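Alpha/beta hydrolase (Novosphingobium aromaticivorans, PDB 3BWX) is probably a hydrolase of the alpha/beta hydrolase fold whose substrate is not established, and it binds calcium ions in the crystal. Local coordinates at residues D217-F222 with A250-V255; A49-G54 with T268-E273; Q82-L87 with T111-A116; V232-T237 with L241-A246; G254-T259 with I278-E283. The protein carries 1 engineered substitution. All coordinates share one frame; numbering follows the deposited sequence. Where two conformers were deposited one is given.

Interaction 1: D217-F222 with A250-V255; sequences DMWPLF and ASRPGV. With EDO (1,2-ethanediol), chain K.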
# COMPACT_ATOMS: atom_id res chain seq x y z
N ASP A 217 9.69 13.33 -13.86
CA ASP A 217 10.75 12.35 -13.66
C ASP A 217 10.73 12.08 -12.16
O ASP A 217 10.90 13.01 -11.36
CB ASP A 217 12.07 12.96 -14.14
CG ASP A 217 13.29 12.14 -13.79
OD1 ASP A 217 13.20 10.98 -13.29
OD2 ASP A 217 14.37 12.71 -14.05
N MSE A 218 10.45 10.83 -11.78
CA MSE A 218 10.40 10.46 -10.35
C MSE A 218 11.69 9.99 -9.73
O MSE A 218 11.75 9.79 -8.51
CB MSE A 218 9.31 9.45 -10.08
CG MSE A 218 7.94 10.04 -10.41
SE MSE A 218 6.57 8.86 -9.85
CE MSE A 218 6.87 7.42 -11.15
N TRP A 219 12.75 9.91 -10.51
CA TRP A 219 14.05 9.58 -9.93
C TRP A 219 14.47 10.53 -8.78
O TRP A 219 15.00 10.06 -7.78
CB TRP A 219 15.09 9.48 -11.02
CG TRP A 219 15.01 8.17 -11.70
CD1 TRP A 219 14.52 7.92 -12.94
CD2 TRP A 219 15.40 6.91 -11.16
NE1 TRP A 219 14.60 6.58 -13.22
CE2 TRP A 219 15.15 5.93 -12.15
CE3 TRP A 219 15.97 6.51 -9.96
CZ2 TRP A 219 15.44 4.57 -11.95
CZ3 TRP A 219 16.25 5.16 -9.75
CH2 TRP A 219 16.00 4.21 -10.75
N PRO A 220 14.24 11.85 -8.93
CA PRO A 220 14.56 12.75 -7.82
C PRO A 220 13.83 12.44 -6.53
O PRO A 220 14.40 12.59 -5.47
CB PRO A 220 14.13 14.13 -8.37
CG PRO A 220 14.34 14.00 -9.83
CD PRO A 220 13.82 12.61 -10.12
N LEU A 221 12.58 12.00 -6.62
CA LEU A 221 11.80 11.64 -5.43
C LEU A 221 12.38 10.33 -4.82
O LEU A 221 12.54 10.20 -3.61
CB LEU A 221 10.32 11.46 -5.78
CG LEU A 221 9.60 12.68 -6.33
CD1 LEU A 221 8.22 12.25 -6.79
CD2 LEU A 221 9.45 13.75 -5.27
N PHE A 222 12.74 9.38 -5.66
CA PHE A 222 13.37 8.18 -5.15
C PHE A 222 14.67 8.50 -4.46
O PHE A 222 14.98 8.05 -3.37
CB PHE A 222 13.61 7.18 -6.30
CG PHE A 222 14.47 6.02 -5.88
CD1 PHE A 222 13.96 4.96 -5.13
CD2 PHE A 222 15.83 6.02 -6.14
CE1 PHE A 222 14.78 3.96 -4.62
CE2 PHE A 222 16.65 5.03 -5.62
CZ PHE A 222 16.12 3.99 -4.91
N ALA A 250 18.84 -0.17 -6.33
CA ALA A 250 19.77 -0.81 -5.42
C ALA A 250 21.18 -0.28 -5.49
O ALA A 250 21.96 -0.51 -4.56
CB ALA A 250 19.77 -2.31 -5.64
N SER A 251 21.52 0.41 -6.58
CA SER A 251 22.88 0.93 -6.77
C SER A 251 23.17 2.13 -5.87
O SER A 251 24.34 2.48 -5.65
CB SER A 251 23.10 1.29 -8.25
OG SER A 251 22.38 2.43 -8.62
N ARG A 252 22.12 2.76 -5.34
CA ARG A 252 22.29 3.82 -4.37
C ARG A 252 22.80 3.25 -3.04
O ARG A 252 22.35 2.20 -2.56
CB ARG A 252 20.97 4.53 -4.09
CG ARG A 252 20.54 5.57 -5.10
CD ARG A 252 20.32 5.07 -6.50
NE ARG A 252 19.82 6.18 -7.31
CZ ARG A 252 19.82 6.23 -8.63
NH1 ARG A 252 20.21 5.22 -9.37
NH2 ARG A 252 19.42 7.33 -9.23
N PRO A 253 23.72 3.97 -2.40
CA PRO A 253 24.28 3.52 -1.13
C PRO A 253 23.26 3.24 -0.03
O PRO A 253 22.34 4.04 0.22
CB PRO A 253 25.22 4.67 -0.71
CG PRO A 253 25.25 5.62 -1.83
CD PRO A 253 24.32 5.23 -2.89
N GLY A 254 23.42 2.10 0.64
CA GLY A 254 22.51 1.71 1.70
C GLY A 254 21.20 1.08 1.27
O GLY A 254 20.46 0.61 2.11
N VAL A 255 20.86 1.10 -0.01
CA VAL A 255 19.60 0.56 -0.44
C VAL A 255 19.75 -0.95 -0.59
O VAL A 255 20.65 -1.41 -1.28
CB VAL A 255 19.10 1.20 -1.76
CG1 VAL A 255 17.76 0.58 -2.21
CG2 VAL A 255 19.00 2.69 -1.64
C1 EDO K . 18.74 5.74 -12.67
O1 EDO K . 20.09 5.45 -12.29
C2 EDO K . 18.54 7.16 -13.19
O2 EDO K . 19.02 8.09 -12.21

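Interaction 2: A49-G54 with T268-E273; sequences ATRLAG and TLDEPE. With EDO (1,2-ethanediol), chain G; EDO (1,2-ethanediol), chain F; EDO (1,2-ethanediol), chain H.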
# COMPACT_ATOMS: atom_id res chain seq x y z
N ALA A 49 1.23 -6.25 10.49
CA ALA A 49 1.05 -5.40 11.64
C ALA A 49 1.08 -6.21 12.94
O ALA A 49 1.66 -5.76 13.93
CB ALA A 49 -0.27 -4.62 11.52
N THR A 50 0.46 -7.40 12.96
CA THR A 50 0.46 -8.24 14.17
C THR A 50 1.86 -8.76 14.46
O THR A 50 2.20 -8.99 15.62
CB THR A 50 -0.48 -9.46 14.10
OG1 THR A 50 -0.08 -10.32 13.04
CG2 THR A 50 -1.88 -9.03 13.90
N ARG A 51 2.66 -9.00 13.43
CA ARG A 51 4.06 -9.41 13.62
C ARG A 51 4.96 -8.26 14.11
O ARG A 51 5.97 -8.54 14.74
CB ARG A 51 4.61 -10.01 12.32
CG ARG A 51 3.96 -11.36 11.94
CD ARG A 51 4.49 -11.90 10.60
NE ARG A 51 3.95 -13.25 10.48
CZ ARG A 51 3.11 -13.66 9.56
NH1 ARG A 51 2.77 -12.88 8.56
NH2 ARG A 51 2.64 -14.90 9.62
N LEU A 52 4.62 -7.01 13.81
CA LEU A 52 5.42 -5.86 14.24
C LEU A 52 4.97 -5.28 15.56
O LEU A 52 5.81 -4.68 16.27
CB LEU A 52 5.40 -4.74 13.19
CG LEU A 52 5.94 -5.11 11.79
CD1 LEU A 52 5.88 -3.97 10.87
CD2 LEU A 52 7.42 -5.63 11.98
N ALA A 53 3.68 -5.41 15.87
CA ALA A 53 3.04 -4.82 17.07
C ALA A 53 3.74 -5.17 18.38
O ALA A 53 4.32 -6.26 18.54
CB ALA A 53 1.51 -5.15 17.15
N GLY A 54 3.73 -4.21 19.29
CA GLY A 54 4.39 -4.33 20.58
C GLY A 54 5.81 -3.88 20.41
O GLY A 54 6.23 -2.90 21.03
N THR A 268 2.98 -9.82 -0.75
CA THR A 268 1.95 -9.58 0.23
C THR A 268 2.56 -9.02 1.55
O THR A 268 1.82 -8.49 2.40
CB THR A 268 1.19 -10.86 0.58
OG1 THR A 268 2.08 -11.80 1.19
CG2 THR A 268 0.49 -11.46 -0.66
N LEU A 269 3.90 -9.20 1.70
CA LEU A 269 4.70 -8.95 2.91
C LEU A 269 4.49 -10.02 3.98
O LEU A 269 5.00 -9.89 5.11
CB LEU A 269 4.41 -7.52 3.46
CG LEU A 269 4.54 -6.40 2.43
CD1 LEU A 269 4.26 -5.05 3.05
CD2 LEU A 269 5.89 -6.40 1.74
N ASP A 270 3.73 -11.06 3.64
CA ASP A 270 3.60 -12.27 4.51
C ASP A 270 4.58 -13.40 4.15
O ASP A 270 4.66 -14.41 4.85
CB ASP A 270 2.17 -12.81 4.50
CG ASP A 270 1.14 -11.78 4.93
OD1 ASP A 270 1.43 -10.81 5.69
OD2 ASP A 270 0.01 -11.96 4.47
N GLU A 271 5.27 -13.25 3.02
CA GLU A 271 6.35 -14.18 2.67
C GLU A 271 7.48 -14.15 3.71
O GLU A 271 7.87 -13.07 4.17
CB GLU A 271 6.99 -13.81 1.32
CG GLU A 271 6.03 -13.67 0.14
CD GLU A 271 5.27 -12.35 0.04
OE1 GLU A 271 5.64 -11.35 0.68
OE2 GLU A 271 4.30 -12.35 -0.76
N PRO A 272 7.99 -15.33 4.10
CA PRO A 272 9.09 -15.30 5.06
C PRO A 272 10.25 -14.38 4.71
O PRO A 272 10.79 -13.66 5.59
CB PRO A 272 9.57 -16.74 5.09
CG PRO A 272 8.30 -17.52 4.78
CD PRO A 272 7.61 -16.71 3.74
N GLU A 273 10.63 -14.38 3.44
CA GLU A 273 11.73 -13.53 3.00
C GLU A 273 11.37 -12.02 3.15
O GLU A 273 12.26 -11.20 3.42
CB GLU A 273 12.13 -13.87 1.58
CG GLU A 273 12.86 -15.21 1.52
CD GLU A 273 12.84 -15.92 0.18
OE1 GLU A 273 12.29 -15.39 -0.82
OE2 GLU A 273 13.40 -17.03 0.14
C1 EDO G . 0.37 -15.36 6.30
O1 EDO G . 0.59 -14.25 7.17
C2 EDO G . 1.48 -16.36 6.51
O2 EDO G . 1.40 -16.88 7.84
C1 EDO F . 2.06 -15.85 0.75
O1 EDO F . 1.97 -14.43 0.90
C2 EDO F . 3.17 -16.35 1.63
O2 EDO F . 2.62 -16.42 2.94
C1 EDO H . -1.58 -13.54 1.69
O1 EDO H . -1.19 -13.80 3.06
C2 EDO H . -2.15 -14.80 1.02
O2 EDO H . -1.10 -15.76 0.94
O HOH W 1 3.46 -10.40 7.45

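Interaction 3: Q82-L87 with T111-A116; sequences QYLQDL and TMLLAA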
# COMPACT_ATOMS: atom_id res chain seq x y z
N GLN A 82 -4.10 14.61 -3.31
CA GLN A 82 -5.08 14.67 -2.26
C GLN A 82 -4.78 13.63 -1.18
O GLN A 82 -4.81 13.96 -0.01
CB GLN A 82 -6.50 14.53 -2.78
CG GLN A 82 -7.53 14.76 -1.70
CD GLN A 82 -7.50 16.16 -1.18
OE1 GLN A 82 -7.71 17.11 -1.93
NE2 GLN A 82 -7.25 16.32 0.08
N TYR A 83 -4.44 12.40 -1.58
CA TYR A 83 -4.05 11.42 -0.59
C TYR A 83 -2.83 11.90 0.19
O TYR A 83 -2.76 11.68 1.40
CB TYR A 83 -3.77 10.09 -1.22
CG TYR A 83 -4.83 9.65 -2.20
CD1 TYR A 83 -6.17 9.85 -1.94
CD2 TYR A 83 -4.49 8.88 -3.36
CE1 TYR A 83 -7.14 9.43 -2.85
CE2 TYR A 83 -5.46 8.48 -4.28
CZ TYR A 83 -6.78 8.75 -4.01
OH TYR A 83 -7.74 8.37 -4.92
N LEU A 84 -1.88 12.52 -0.49
CA LEU A 84 -0.68 13.05 0.18
C LEU A 84 -1.10 14.11 1.24
O LEU A 84 -0.64 14.06 2.38
CB LEU A 84 0.28 13.67 -0.83
CG LEU A 84 1.50 14.41 -0.28
CD1 LEU A 84 2.36 13.44 0.48
CD2 LEU A 84 2.29 15.01 -1.47
N GLN A 85 -1.99 15.05 0.85
CA GLN A 85 -2.48 16.04 1.79
C GLN A 85 -3.20 15.39 2.99
O GLN A 85 -3.03 15.80 4.11
CB GLN A 85 -3.42 17.07 1.13
CG GLN A 85 -3.87 18.21 2.10
CD GLN A 85 -5.11 19.04 1.63
OE1 GLN A 85 -6.29 18.65 1.78
NE2 GLN A 85 -4.82 20.24 1.09
N ASP A 86 -3.98 14.36 2.73
CA ASP A 86 -4.70 13.69 3.77
C ASP A 86 -3.70 13.01 4.72
O ASP A 86 -3.94 12.97 5.91
CB ASP A 86 -5.68 12.65 3.17
CG ASP A 86 -6.80 13.27 2.37
OD1 ASP A 86 -7.11 14.48 2.51
OD2 ASP A 86 -7.45 12.50 1.64
N LEU A 87 -2.63 12.46 4.19
CA LEU A 87 -1.63 11.84 5.08
C LEU A 87 -0.89 12.92 5.90
O LEU A 87 -0.56 12.70 7.07
CB LEU A 87 -0.63 11.04 4.28
CG LEU A 87 -1.17 9.68 3.79
CD1 LEU A 87 -0.31 9.17 2.62
CD2 LEU A 87 -1.33 8.69 4.92
N THR A 111 4.92 7.44 -0.20
CA THR A 111 6.08 7.43 0.68
C THR A 111 7.21 8.33 0.12
O THR A 111 7.79 9.13 0.83
CB THR A 111 6.61 6.00 0.87
OG1 THR A 111 5.64 5.21 1.57
CG2 THR A 111 7.93 5.99 1.68
N MSE A 112 7.45 8.25 -1.18
CA MSE A 112 8.43 9.17 -1.79
C MSE A 112 8.03 10.63 -1.69
O MSE A 112 8.84 11.49 -1.34
CB MSE A 112 8.69 8.75 -3.24
CG MSE A 112 9.35 7.41 -3.40
SE MSE A 112 9.65 6.92 -5.31
CE MSE A 112 8.82 5.20 -5.38
N LEU A 113 6.73 10.90 -1.86
CA LEU A 113 6.19 12.24 -1.81
C LEU A 113 6.28 12.80 -0.37
O LEU A 113 6.66 13.96 -0.15
CB LEU A 113 4.77 12.22 -2.37
CG LEU A 113 4.75 12.10 -3.90
CD1 LEU A 113 3.33 11.75 -4.32
CD2 LEU A 113 5.31 13.40 -4.59
N LEU A 114 5.98 11.96 0.62
CA LEU A 114 6.14 12.38 2.03
C LEU A 114 7.61 12.66 2.33
O LEU A 114 7.91 13.65 3.01
CB LEU A 114 5.64 11.31 2.98
CG LEU A 114 4.15 11.16 3.07
CD1 LEU A 114 3.78 9.85 3.80
CD2 LEU A 114 3.48 12.36 3.73
N ALA A 115 8.53 11.80 1.87
CA ALA A 115 9.96 11.98 2.13
C ALA A 115 10.45 13.29 1.53
O ALA A 115 11.23 14.00 2.16
CB ALA A 115 10.76 10.78 1.59
N ALA A 116 9.95 13.61 0.35
CA ALA A 116 10.36 14.81 -0.37
C ALA A 116 10.18 16.09 0.44
O ALA A 116 10.95 17.00 0.29
CB ALA A 116 9.55 14.95 -1.71

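Interaction 4: V232-T237 with L241-A246; sequences VLRGET and LSAQTA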
# COMPACT_ATOMS: atom_id res chain seq x y z
N VAL A 232 13.93 -2.07 -0.75
CA VAL A 232 13.08 -2.22 -1.92
C VAL A 232 12.74 -3.70 -2.08
O VAL A 232 13.66 -4.52 -2.22
CB VAL A 232 13.72 -1.68 -3.19
CG1 VAL A 232 12.73 -1.81 -4.36
CG2 VAL A 232 14.12 -0.25 -3.03
N LEU A 233 11.48 -4.07 -2.03
CA LEU A 233 11.02 -5.41 -2.34
C LEU A 233 10.50 -5.42 -3.77
O LEU A 233 9.81 -4.52 -4.24
CB LEU A 233 9.89 -5.85 -1.34
CG LEU A 233 10.31 -6.00 0.14
CD1 LEU A 233 9.12 -6.03 1.09
CD2 LEU A 233 11.19 -7.24 0.33
N ARG A 234 10.78 -6.48 -4.50
CA ARG A 234 10.31 -6.63 -5.87
C ARG A 234 9.80 -8.06 -6.06
O ARG A 234 10.50 -9.02 -5.69
CB ARG A 234 11.46 -6.37 -6.88
CG ARG A 234 10.98 -6.50 -8.29
CD ARG A 234 12.05 -6.35 -9.33
NE ARG A 234 11.36 -6.61 -10.58
CZ ARG A 234 11.35 -7.74 -11.27
NH1 ARG A 234 12.17 -8.76 -10.99
NH2 ARG A 234 10.56 -7.85 -12.32
N GLY A 235 8.63 -8.21 -6.68
CA GLY A 235 8.23 -9.51 -7.17
C GLY A 235 9.03 -9.90 -8.40
O GLY A 235 9.09 -9.10 -9.33
N GLU A 236 9.58 -11.12 -8.43
CA GLU A 236 10.41 -11.57 -9.53
C GLU A 236 9.76 -11.33 -10.90
O GLU A 236 10.44 -10.96 -11.87
CB GLU A 236 10.68 -13.05 -9.37
CG GLU A 236 11.62 -13.61 -10.44
CD GLU A 236 12.06 -15.01 -10.10
OE1 GLU A 236 11.16 -15.85 -9.86
OE2 GLU A 236 13.28 -15.25 -10.08
N THR A 237 8.44 -11.50 -10.97
CA THR A 237 7.70 -11.39 -12.22
C THR A 237 6.88 -10.10 -12.36
O THR A 237 6.00 -9.99 -13.22
CB THR A 237 6.80 -12.61 -12.47
OG1 THR A 237 5.66 -12.56 -11.61
CG2 THR A 237 7.56 -13.90 -12.20
N LEU A 241 7.30 -3.09 -11.64
CA LEU A 241 8.70 -2.74 -11.33
C LEU A 241 9.59 -3.75 -12.06
O LEU A 241 9.53 -4.96 -11.73
CB LEU A 241 8.94 -2.77 -9.83
CG LEU A 241 10.37 -2.48 -9.40
CD1 LEU A 241 10.80 -1.07 -9.85
CD2 LEU A 241 10.58 -2.60 -7.90
N SER A 242 10.36 -3.27 -13.04
CA SER A 242 11.27 -4.11 -13.77
C SER A 242 12.53 -4.46 -12.95
O SER A 242 12.92 -3.71 -12.03
CB SER A 242 11.66 -3.43 -15.09
OG SER A 242 12.64 -2.42 -14.91
N ALA A 243 13.15 -5.60 -13.28
CA ALA A 243 14.41 -5.96 -12.65
C ALA A 243 15.49 -4.90 -12.87
O ALA A 243 16.28 -4.58 -11.96
CB ALA A 243 14.91 -7.34 -13.12
N GLN A 244 15.48 -4.32 -14.07
CA GLN A 244 16.43 -3.28 -14.41
C GLN A 244 16.29 -2.03 -13.53
O GLN A 244 17.28 -1.51 -13.02
CB GLN A 244 16.30 -2.91 -15.91
CG GLN A 244 17.60 -2.40 -16.46
CD GLN A 244 17.54 -1.88 -17.91
OE1 GLN A 244 16.87 -2.44 -18.77
NE2 GLN A 244 18.25 -0.80 -18.15
N THR A 245 15.07 -1.55 -13.36
CA THR A 245 14.81 -0.37 -12.52
C THR A 245 15.18 -0.63 -11.06
O THR A 245 15.80 0.21 -10.37
CB THR A 245 13.32 0.03 -12.63
OG1 THR A 245 13.01 0.40 -14.00
CG2 THR A 245 13.01 1.18 -11.70
N ALA A 246 14.82 -1.81 -10.58
CA ALA A 246 15.18 -2.25 -9.21
C ALA A 246 16.69 -2.29 -9.00
O ALA A 246 17.17 -1.85 -7.98
CB ALA A 246 14.52 -3.59 -8.84

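Interaction 5: G254-T259 with I278-E283; sequences GVELVT and IGRLLE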
# COMPACT_ATOMS: atom_id res chain seq x y z
N GLY A 254 23.42 2.10 0.64
CA GLY A 254 22.51 1.71 1.70
C GLY A 254 21.20 1.08 1.27
O GLY A 254 20.46 0.61 2.11
N VAL A 255 20.86 1.10 -0.01
CA VAL A 255 19.60 0.56 -0.44
C VAL A 255 19.75 -0.95 -0.59
O VAL A 255 20.65 -1.41 -1.28
CB VAL A 255 19.10 1.20 -1.76
CG1 VAL A 255 17.76 0.58 -2.21
CG2 VAL A 255 19.00 2.69 -1.64
N GLU A 256 18.91 -1.69 0.13
CA GLU A 256 18.88 -3.14 -0.03
C GLU A 256 17.72 -3.53 -0.93
O GLU A 256 16.60 -3.00 -0.72
CB GLU A 256 18.76 -3.84 1.33
CG GLU A 256 18.63 -5.34 1.20
CD GLU A 256 18.98 -6.08 2.50
OE1 GLU A 256 20.18 -6.19 2.81
OE2 GLU A 256 18.07 -6.57 3.19
N LEU A 257 17.97 -4.40 -1.92
CA LEU A 257 16.92 -4.96 -2.78
C LEU A 257 16.73 -6.42 -2.44
O LEU A 257 17.74 -7.19 -2.39
CB LEU A 257 17.36 -4.86 -4.26
CG LEU A 257 16.45 -5.49 -5.30
CD1 LEU A 257 15.02 -4.92 -5.35
CD2 LEU A 257 17.16 -5.36 -6.70
N VAL A 258 15.48 -6.81 -2.26
CA VAL A 258 15.08 -8.23 -2.09
C VAL A 258 14.07 -8.59 -3.16
O VAL A 258 13.04 -7.94 -3.29
CB VAL A 258 14.56 -8.49 -0.67
CG1 VAL A 258 13.97 -9.92 -0.56
CG2 VAL A 258 15.65 -8.18 0.38
N THR A 259 14.38 -9.62 -3.93
CA THR A 259 13.44 -10.10 -4.94
C THR A 259 12.79 -11.37 -4.43
O THR A 259 13.48 -12.30 -4.01
CB THR A 259 14.15 -10.36 -6.27
OG1 THR A 259 14.71 -9.12 -6.76
CG2 THR A 259 13.17 -10.99 -7.29
N ILE A 278 12.06 -6.89 6.10
CA ILE A 278 11.51 -5.80 6.88
C ILE A 278 12.19 -5.73 8.27
O ILE A 278 12.57 -4.66 8.76
CB ILE A 278 9.98 -5.90 6.93
CG1 ILE A 278 9.41 -5.56 5.59
CG2 ILE A 278 9.39 -4.94 7.97
CD1 ILE A 278 7.93 -5.99 5.45
N GLY A 279 12.45 -6.90 8.88
CA GLY A 279 13.15 -6.93 10.15
C GLY A 279 14.55 -6.34 10.04
O GLY A 279 14.99 -5.59 10.89
N ARG A 280 15.27 -6.66 8.98
CA ARG A 280 16.60 -6.09 8.76
C ARG A 280 16.55 -4.58 8.59
O ARG A 280 17.42 -3.86 9.10
CB ARG A 280 17.28 -6.71 7.57
CG ARG A 280 17.61 -8.20 7.74
CD ARG A 280 18.58 -8.69 6.62
NE ARG A 280 18.06 -8.53 5.25
CZ ARG A 280 17.22 -9.38 4.67
NH1 ARG A 280 16.88 -10.46 5.34
NH2 ARG A 280 16.76 -9.18 3.45
N LEU A 281 15.52 -4.12 7.90
CA LEU A 281 15.33 -2.66 7.63
C LEU A 281 15.06 -1.94 8.92
O LEU A 281 15.69 -0.93 9.24
CB LEU A 281 14.26 -2.45 6.56
CG LEU A 281 13.84 -1.03 6.15
CD1 LEU A 281 12.88 -0.31 7.13
CD2 LEU A 281 15.12 -0.21 5.93
N LEU A 282 14.21 -2.55 9.74
CA LEU A 282 13.80 -1.94 11.01
C LEU A 282 14.98 -1.83 11.99
O LEU A 282 14.99 -0.94 12.86
CB LEU A 282 12.64 -2.71 11.66
CG LEU A 282 11.31 -2.54 10.92
CD1 LEU A 282 10.21 -3.51 11.45
CD2 LEU A 282 10.87 -1.08 10.98
N GLU A 283 15.97 -2.73 11.87
CA GLU A 283 17.19 -2.63 12.71
C GLU A 283 18.01 -1.41 12.40
O GLU A 283 18.85 -1.03 13.21
CB GLU A 283 18.09 -3.85 12.55
CG GLU A 283 17.46 -5.10 13.01
CD GLU A 283 18.38 -6.28 12.91
OE1 GLU A 283 19.00 -6.49 11.83
OE2 GLU A 283 18.47 -7.01 13.92

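Interaction 1: D217-F222 with A250-V255
A molecule of 1,2-ethanediol, probably from the crystallisation liquor, sits between the tip of Arg252 and the indole of Trp219; the guanidinium and the indole also touch each other directly. Arg252 NH1 gives an almost straight bond (178°) to the diol's O1 at 2.9 Å, and NH2 reaches its O2 at 3.1 Å, while the diol's carbons lie over one face of the indole, C1 3.6 Å from Trp219 CZ2. The CE3/CZ3 rim of the indole lies over one face of the guanidinium, off its centre, with NH2 3.6 Å from Trp219 CE3 and the two planes 26° apart. Phe222 is met differently: with CG anti to its backbone N (chi1 170°) its ring projects at Arg252, and the arginine comes at the ring edge, CD and NE both 3.8 Å from CE2. The contact joins the start of helix 219-225 to the turn between helix 243-250 and strand 255-260, the last strand of the central sheet in this alpha/beta hydrolase fold. That turn is a type II beta turn from Arg252 to Val255, closed by Val255 N bonding to Arg252 O, with Gly254 at a positive phi where a CB would collide with the preceding carbonyl. On the other segment Asp217 OD1 caps the helix start by accepting from Trp219 N at 3.0 Å, met from above the carboxylate plane. The polar ends have further partners: Arg252 NE forms a salt bridge with Asp223, NH1 also bonds to Lys248 O, and Trp219 NE1 donates to Glu133 OE2.

Interaction 2: A49-G54 with T268-E273
Arg51 spans from helix 46-52 to the loop that leads into helix 272-282, a surface contact between a helix and a loop of the alpha/beta hydrolase fold. From CB the chain sets CG anti to the carbonyl carbon (chi1 -68°) and runs extended through CD to NE, and the side chain also touches Ile275 of helix 272-282. At the tip NH1 does the work across the contact: it lies 3.8 Å from Asp270 OD1, a long salt bridge approached at the guanidinium edge, and the carboxylate is turned 65° from the guanidinium plane. A water closes the gap, accepting from Arg51 NH1 at 2.8 Å and donating both to Asp270 OD1 and to Leu269 O. NH2 turns to a 1,2-ethanediol, bonding its O2 at 2.9 Å, and that molecule's O1 also accepts from NH1. Asp270 has a second charged partner, Arg184, at OD2. The loop is shaped by Thr268, whose OG1 accepts from Asp270 N at 3.0 Å in an ST turn, and by Glu271, the N-cap residue of helix 272-282. A valine in place of Thr268 would probably leave Asp270 N without its acceptor and let the turn that presents the carboxylate to Arg51 shift. Glu271 OE2 receives Thr268 N through its syn lone pair, 2.9 Å away at 161°.

Interaction 3: Q82-L87 with T111-A116
Helix 80-94 and helix 106-117 pack against each other through leucines, Leu84 lying against Leu113 and Leu114. Leu84 carries most of it: CG stands anti to the backbone N (chi1 173°), which carries CG, and the methyls on it, toward helix 106-117. Leu84 and Leu114 slide past each other in opposite directions, Leu84 CD1 coming 3.6 Å from Leu114 CD2. The other methyl, CD2, meets Leu113 low on the side chain, 3.8 Å from CB, at about a right angle. One turn further on, Leu87 CD1 approaches Leu114 CD1 more loosely at 4.3 Å. The helices flank the central sheet of the alpha/beta hydrolase fold, and Leu87 and Leu114 both also touch Leu35 of strand 32-35. A Gly103, Ser105, Gly107 pattern, consistent with a nucleophile elbow, runs into the start of helix 106-117; the Leu87 side chain lies near it without touching. The helix segments cross at -58°, their axes 10.3 Å apart at closest approach. Away from the leucines, Gln82 NE2 donates to Gln85 OE1 (3.0 Å) and to Asp86 OD1 (3.1 Å), both acceptors close to its amide plane. Asp86 OD2 has a salt bridge to Arg64, and Gln85 OE1 also bonds to Ser13 OG.

Interaction 4: V232-T237 with L241-A246
Leu241 O is gripped by two nitrogens of one guanidinium: Arg234 NE at 2.7 Å and 161°, and Arg234 NH2 at 3.1 Å and 135°. The carbonyl oxygen lies exactly in the guanidinium plane. NH2 reaches it in the carbonyl plane, whereas NE comes from above that plane. Arg234 gets there with CG anti to the backbone N (chi1 -179°) and an extended chain to NE, whose methylenes touch apolar groups: CG lies 3.9 Å from Leu241 CD2, and CD 3.7 Å from Ala246 CB. Ala243 N stands over one face of the guanidinium, off its centre, and Ala243 CB is 3.7 Å from NH1. The same leucine methyl, Leu241 CD2, also touches Val232 CG1. Together these ties clamp the end of strand 230-235 to the start of helix 243-250, the first half of a beta-alpha-beta unit, with Ser242 at the N-cap. Weak bonds from Arg234 NH1 and NH2 reach Glu236 O, and the arginine also packs on Asp129. A buried arginine thus directs its N-H groups to backbone oxygens, firmly at Leu241 O and weakly at Glu236 O, and the side chain of Asp129 may help to offset its charge.

Interaction 5: G254-T259 with I278-E283
Glu256 OE2 and the guanidinium of Arg280 form the tight part of this contact, with Val258 closing one side. Arg280 grips OE2 side-on with two nitrogens, NE at 2.8 Å and NH2 at 2.9 Å, a salt bridge that uses one carboxylate oxygen. The NE bond takes the syn lone pair of OE2, whereas NH2 meets the same oxygen from above the carboxylate plane; the two planes are turned 48° apart. Glu256 reaches out with CG anti to its backbone N (chi1 176°), and a bend at chi3 (-59°) turns the Arg280 guanidinium to it. Val258 CG2 sits at the guanidinium edge, 3.4 Å from NH2, so a methyl and a carboxylate flank the same nitrogen. The rest is loose: this is a surface contact, Arg280 is exposed, and the nearest CA atoms, those of Glu256 and Leu281, are 8.5 Å apart. With an alanine here the carboxylate is gone, and Arg280 would probably lose its charged mate and its guanidinium be freer to turn. A bound calcium ion lies about 6 Å from the side chain of Arg280. On the inner side Leu281 packs on Leu231, Ala124 and Val126 of neighbouring strands. The contact ties the last helix, 272-282, to the edge strand 255-260, consistent with the C-terminal helix flanking the sheet in the alpha/beta hydrolase fold.

Interactions 1, 4 and 5 meet around the last two strands of the central sheet, with centres 13 to 14 Å apart. Interactions 4 and 5 are joined strand to strand, Val232 N lying 2.8 Å from Glu256 O, a probable hydrogen bond. Interaction 1 shares Gly254 and Val255 with interaction 5 and packs on interaction 3, Leu221 CD2 being 3.8 Å from Ala116 CB. Interaction 2 shares helix 272-282 with interaction 5, Leu52 CD2 lying 3.5 Å from Leu282 CD1, and touches interaction 4, Leu269 CD2 lying 3.3 Å from Leu233 CD1. All five lie away from the calcium site at Pro205 and Ala208, though calcium ions lie about 6 Å from the Arg280 side chain and about 14 Å from that of Leu113.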